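Local coordinates for protein sugar-phosphate aldolase (Thermotoga maritima, PDB 1PVT) that is a sugar-phosphate aldolase of the class II aldolase/adducin family, with an AraD-like alpha/beta fold, at residues A27-V32 against T100-T105; H106-A111 against G171-G176. All blocks are in the same frame, centred on the assembly; numbering follows the deposited sequence.

Contact 1: A27-V32 against T100-T105; sequences AGNISV and TSEFPT
Asn29 reaches from strand 28-34, in the mixed sheet of this class II aldolase/adducin domain, to the ST turn and helix start formed by Thr100 and Glu102. Its CG is anti to the carbonyl carbon (chi1 -60°), which carries the amide across the gap to meet both residues from the opposite direction. The amide oxygen lies beside the threonine, OD1 of Asn29 being 3.3 Å from CB of Thr100, and is hydrogen-bonded to Thr63 OG1 on the neighbouring strand 58-63. The amide nitrogen sits against the carboxylate, with Asn29 ND2 3.1 Å from Glu102 OE2, but the angle is poor for a hydrogen bond and the two planes are turned 60° apart. Glu102, the N-cap residue of helix 103-115, has CG between its backbone N and carbonyl carbon (chi1 56°), and its extended chain carries the carboxylate toward the strand, beside Thr100. There its OE2 bonds to His106 and, weakly, to His125. The turn itself is type I, closed by Phe103 N to Thr100 O at 2.9 Å. Inside it, Glu102 N donates to Thr100 OG1 at 3.1 Å.

Contact 2: H106-A111 against G171-G176; sequences HLMIHA and GSVELG
Met108, a selenomethionine, lays its bent side chain over Val173 on the first turn of helix 173-182. The methyl end meets one valine branch, with Met108 CE 3.5 Å from Val173 CG2. Nearer the backbone, Met108 CG lies 3.7 Å from Val173 CG1, the branch that stands anti to the valine's own backbone N (chi1 156°). The same CG also rests 3.5 Å from the carbonyl O of Val173. Bends at chi2 (-39°) and chi3 turn the chain across the valine at a slant, its CG near one branch and its CE near the other. Beside this pair the helices come close at Gly176: its CA is 5.0 Å from CA of Met108 and 3.8 Å from CB of Met108. With no side chain on Gly176, the methionine CB can sit directly against the helix backbone. Ile109 adds its tip, CD1 lying 4.0 Å from CA of Gly176, and on the sheet side it touches Ile123. The start of helix 173-182 is fixed by Ser172 at the N-cap, where Leu175 N donates to Ser172 OG at 3.0 Å. This is apolar helix-to-helix packing with a glycine at the close approach, joining helix 103-115, which lies on the sheet, to the N-terminal turn of helix 173-182.

From the N terminus, the chain passes helix 2-19 and enters strand 28-34. Contact 1 then closes a loop of 67 intervening residues, which includes strands 45-49, 58-63, 79-84 and 89-92, by bringing 100-105 back beside that strand. Helix 103-115 continues directly into contact 2, which closes a second loop of 59 residues at 171-176; the two loops follow in series and do not cross. Contact 1 therefore ties the start of the helix to a central strand, and contact 2 ties its next turns to helix 173-182. Ser31 joins the two, its OG probably hydrogen-bonded to His106 ND1 and His110 NE2, while Thr105 OG1 bonds to the carbonyl O of Ser172.

Contact 1: A27-V32 against T100-T105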
loop_
_atom_site.group_PDB
_atom_site.type_symbol
_atom_site.label_atom_id
_atom_site.label_comp_id
_atom_site.label_asym_id
_atom_site.label_seq_id
_atom_site.Cartn_x
_atom_site.Cartn_y
_atom_site.Cartn_z
ATOM N N ALA A 27 4.444 -10.275 5.060
ATOM C CA ALA A 27 3.397 -9.325 5.402
ATOM C C ALA A 27 3.673 -7.953 4.822
ATOM O O ALA A 27 4.193 -7.064 5.511
ATOM C CB ALA A 27 3.272 -9.224 6.916
ATOM N N GLY A 28 3.313 -7.770 3.563
ATOM C CA GLY A 28 3.537 -6.487 2.925
ATOM C C GLY A 28 3.583 -6.611 1.410
ATOM O O GLY A 28 4.251 -7.507 0.871
ATOM N N ASN A 29 2.877 -5.717 0.722
ATOM C CA ASN A 29 2.842 -5.744 -0.724
ATOM C C ASN A 29 2.906 -4.347 -1.246
ATOM O O ASN A 29 2.654 -3.388 -0.516
ATOM C CB ASN A 29 1.558 -6.396 -1.202
ATOM C CG ASN A 29 1.428 -7.810 -0.716
ATOM O OD1 ASN A 29 2.111 -8.719 -1.206
ATOM N ND2 ASN A 29 0.561 -8.011 0.274
ATOM N N ILE A 30 3.227 -4.245 -2.527
ATOM C CA ILE A 30 3.333 -2.960 -3.196
ATOM C C ILE A 30 2.590 -3.082 -4.507
ATOM O O ILE A 30 2.491 -4.170 -5.062
ATOM C CB ILE A 30 4.807 -2.627 -3.505
ATOM C CG1 ILE A 30 5.632 -2.653 -2.205
ATOM C CG2 ILE A 30 4.892 -1.282 -4.225
ATOM C CD1 ILE A 30 7.126 -2.560 -2.404
ATOM N N SER A 31 2.060 -1.973 -5.001
ATOM C CA SER A 31 1.346 -1.985 -6.280
ATOM C C SER A 31 1.446 -0.622 -6.971
ATOM O O SER A 31 1.193 0.435 -6.365
ATOM C CB SER A 31 -0.132 -2.362 -6.089
ATOM O OG SER A 31 -0.852 -1.336 -5.409
ATOM N N VAL A 32 1.830 -0.653 -8.242
ATOM C CA VAL A 32 1.962 0.575 -9.010
ATOM C C VAL A 32 1.128 0.452 -10.275
ATOM O O VAL A 32 1.134 -0.585 -10.947
ATOM C CB VAL A 32 3.444 0.855 -9.399
ATOM C CG1 VAL A 32 3.582 2.272 -9.982
ATOM C CG2 VAL A 32 4.339 0.686 -8.180
ATOM N N THR A 100 -0.484 -11.107 -5.153
ATOM C CA THR A 100 -0.758 -11.284 -3.741
ATOM C C THR A 100 -2.244 -11.493 -3.492
ATOM O O THR A 100 -3.086 -11.058 -4.270
ATOM C CB THR A 100 -0.310 -10.053 -2.943
ATOM O OG1 THR A 100 -0.972 -10.046 -1.674
ATOM C CG2 THR A 100 -0.653 -8.780 -3.689
ATOM N N SER A 101 -2.558 -12.157 -2.392
ATOM C CA SER A 101 -3.939 -12.396 -2.022
ATOM C C SER A 101 -4.719 -11.074 -1.970
ATOM O O SER A 101 -5.889 -11.031 -2.351
ATOM C CB SER A 101 -4.006 -13.066 -0.644
ATOM O OG SER A 101 -3.129 -14.177 -0.551
ATOM N N GLU A 102 -4.086 -9.999 -1.500
ATOM C CA GLU A 102 -4.787 -8.717 -1.397
ATOM C C GLU A 102 -4.869 -7.939 -2.702
ATOM O O GLU A 102 -5.190 -6.747 -2.728
ATOM C CB GLU A 102 -4.179 -7.846 -0.286
ATOM C CG GLU A 102 -2.702 -7.557 -0.387
ATOM C CD GLU A 102 -2.190 -6.834 0.845
ATOM O OE1 GLU A 102 -2.410 -7.347 1.962
ATOM O OE2 GLU A 102 -1.571 -5.760 0.704
ATOM N N PHE A 103 -4.584 -8.642 -3.786
ATOM C CA PHE A 103 -4.642 -8.079 -5.124
ATOM C C PHE A 103 -6.004 -7.408 -5.347
ATOM O O PHE A 103 -6.077 -6.252 -5.776
ATOM C CB PHE A 103 -4.370 -9.218 -6.125
ATOM C CG PHE A 103 -5.036 -9.060 -7.460
ATOM C CD1 PHE A 103 -5.060 -7.828 -8.122
ATOM C CD2 PHE A 103 -5.632 -10.163 -8.072
ATOM C CE1 PHE A 103 -5.680 -7.695 -9.383
ATOM C CE2 PHE A 103 -6.251 -10.047 -9.326
ATOM C CZ PHE A 103 -6.276 -8.810 -9.983
ATOM N N PRO A 104 -7.097 -8.119 -5.035
ATOM C CA PRO A 104 -8.457 -7.603 -5.196
ATOM C C PRO A 104 -8.622 -6.240 -4.545
ATOM O O PRO A 104 -9.180 -5.307 -5.140
ATOM C CB PRO A 104 -9.299 -8.655 -4.505
ATOM C CG PRO A 104 -8.531 -9.909 -4.769
ATOM C CD PRO A 104 -7.126 -9.487 -4.488
ATOM N N THR A 105 -8.134 -6.135 -3.311
ATOM C CA THR A 105 -8.223 -4.893 -2.562
ATOM C C THR A 105 -7.548 -3.765 -3.329
ATOM O O THR A 105 -8.157 -2.735 -3.590
ATOM C CB THR A 105 -7.559 -5.029 -1.202
ATOM O OG1 THR A 105 -8.133 -6.135 -0.497
ATOM C CG2 THR A 105 -7.770 -3.771 -0.405
#

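Contact 2: H106-A111 against G171-G176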
loop_
_atom_site.group_PDB
_atom_site.type_symbol
_atom_site.label_atom_id
_atom_site.label_comp_id
_atom_site.label_asym_id
_atom_site.label_seq_id
_atom_site.Cartn_x
_atom_site.Cartn_y
_atom_site.Cartn_z
ATOM N N HIS A 106 -6.289 -3.977 -3.696
ATOM C CA HIS A 106 -5.515 -2.996 -4.460
ATOM C C HIS A 106 -6.289 -2.611 -5.702
ATOM O O HIS A 106 -6.331 -1.442 -6.106
ATOM C CB HIS A 106 -4.176 -3.600 -4.897
ATOM C CG HIS A 106 -3.175 -3.723 -3.791
ATOM N ND1 HIS A 106 -2.044 -2.938 -3.722
ATOM C CD2 HIS A 106 -3.146 -4.521 -2.698
ATOM C CE1 HIS A 106 -1.362 -3.247 -2.635
ATOM N NE2 HIS A 106 -2.009 -4.204 -1.995
ATOM N N LEU A 107 -6.888 -3.625 -6.314
ATOM C CA LEU A 107 -7.659 -3.428 -7.518
ATOM C C LEU A 107 -8.611 -2.282 -7.319
ATOM O O LEU A 107 -8.586 -1.303 -8.065
ATOM C CB LEU A 107 -8.457 -4.677 -7.851
ATOM C CG LEU A 107 -8.202 -5.202 -9.258
ATOM C CD1 LEU A 107 -9.301 -6.182 -9.620
ATOM C CD2 LEU A 107 -8.159 -4.042 -10.251
HETATM N N MSE A 108 -9.437 -2.404 -6.289
HETATM C CA MSE A 108 -10.428 -1.388 -6.001
HETATM C C MSE A 108 -9.899 0.021 -5.843
HETATM O O MSE A 108 -10.434 0.950 -6.449
HETATM C CB MSE A 108 -11.243 -1.782 -4.775
HETATM C CG MSE A 108 -12.121 -3.007 -5.018
HETATM SE SE MSE A 108 -12.941 -3.046 -6.813
HETATM C CE MSE A 108 -12.334 -4.825 -7.367
ATOM N N ILE A 109 -8.854 0.192 -5.039
ATOM C CA ILE A 109 -8.296 1.528 -4.844
ATOM C C ILE A 109 -7.788 2.060 -6.170
ATOM O O ILE A 109 -7.963 3.241 -6.494
ATOM C CB ILE A 109 -7.099 1.547 -3.872
ATOM C CG1 ILE A 109 -7.480 0.928 -2.529
ATOM C CG2 ILE A 109 -6.640 2.984 -3.663
ATOM C CD1 ILE A 109 -7.354 -0.574 -2.486
ATOM N N HIS A 110 -7.142 1.177 -6.925
ATOM C CA HIS A 110 -6.586 1.552 -8.210
ATOM C C HIS A 110 -7.661 2.048 -9.162
ATOM O O HIS A 110 -7.549 3.145 -9.715
ATOM C CB HIS A 110 -5.828 0.370 -8.825
ATOM C CG HIS A 110 -4.397 0.271 -8.379
ATOM N ND1 HIS A 110 -3.520 1.335 -8.447
ATOM C CD2 HIS A 110 -3.683 -0.774 -7.897
ATOM C CE1 HIS A 110 -2.328 0.948 -8.028
ATOM N NE2 HIS A 110 -2.399 -0.327 -7.690
ATOM N N ALA A 111 -8.705 1.248 -9.349
ATOM C CA ALA A 111 -9.786 1.644 -10.237
ATOM C C ALA A 111 -10.250 3.060 -9.876
ATOM O O ALA A 111 -10.183 3.981 -10.694
ATOM C CB ALA A 111 -10.939 0.652 -10.125
ATOM N N GLY A 171 -7.779 -8.832 2.025
ATOM C CA GLY A 171 -7.705 -8.684 0.577
ATOM C C GLY A 171 -9.003 -8.901 -0.183
ATOM O O GLY A 171 -9.016 -9.556 -1.225
ATOM N N SER A 172 -10.089 -8.342 0.344
ATOM C CA SER A 172 -11.410 -8.456 -0.259
ATOM C C SER A 172 -11.719 -7.186 -1.026
ATOM O O SER A 172 -11.082 -6.153 -0.832
ATOM C CB SER A 172 -12.464 -8.642 0.823
ATOM O OG SER A 172 -12.539 -7.482 1.634
ATOM N N VAL A 173 -12.707 -7.262 -1.902
ATOM C CA VAL A 173 -13.086 -6.097 -2.675
ATOM C C VAL A 173 -13.593 -5.043 -1.704
ATOM O O VAL A 173 -13.332 -3.848 -1.853
ATOM C CB VAL A 173 -14.194 -6.449 -3.685
ATOM C CG1 VAL A 173 -14.979 -5.202 -4.051
ATOM C CG2 VAL A 173 -13.572 -7.063 -4.944
ATOM N N GLU A 174 -14.317 -5.521 -0.699
ATOM C CA GLU A 174 -14.907 -4.687 0.348
ATOM C C GLU A 174 -13.857 -3.804 0.996
ATOM O O GLU A 174 -14.011 -2.580 1.094
ATOM C CB GLU A 174 -15.522 -5.586 1.420
ATOM C CG GLU A 174 -16.260 -4.851 2.519
ATOM C CD GLU A 174 -16.174 -5.575 3.857
ATOM O OE1 GLU A 174 -15.171 -5.364 4.582
ATOM O OE2 GLU A 174 -17.099 -6.363 4.180
ATOM N N LEU A 175 -12.798 -4.456 1.461
ATOM C CA LEU A 175 -11.702 -3.770 2.109
ATOM C C LEU A 175 -11.346 -2.566 1.239
ATOM O O LEU A 175 -11.242 -1.434 1.723
ATOM C CB LEU A 175 -10.515 -4.732 2.244
ATOM C CG LEU A 175 -9.280 -4.263 3.023
ATOM C CD1 LEU A 175 -9.691 -3.760 4.405
ATOM C CD2 LEU A 175 -8.284 -5.413 3.131
ATOM N N GLY A 176 -11.197 -2.820 -0.057
ATOM C CA GLY A 176 -10.852 -1.761 -0.986
ATOM C C GLY A 176 -11.890 -0.661 -1.018
ATOM O O GLY A 176 -11.581 0.504 -0.758
#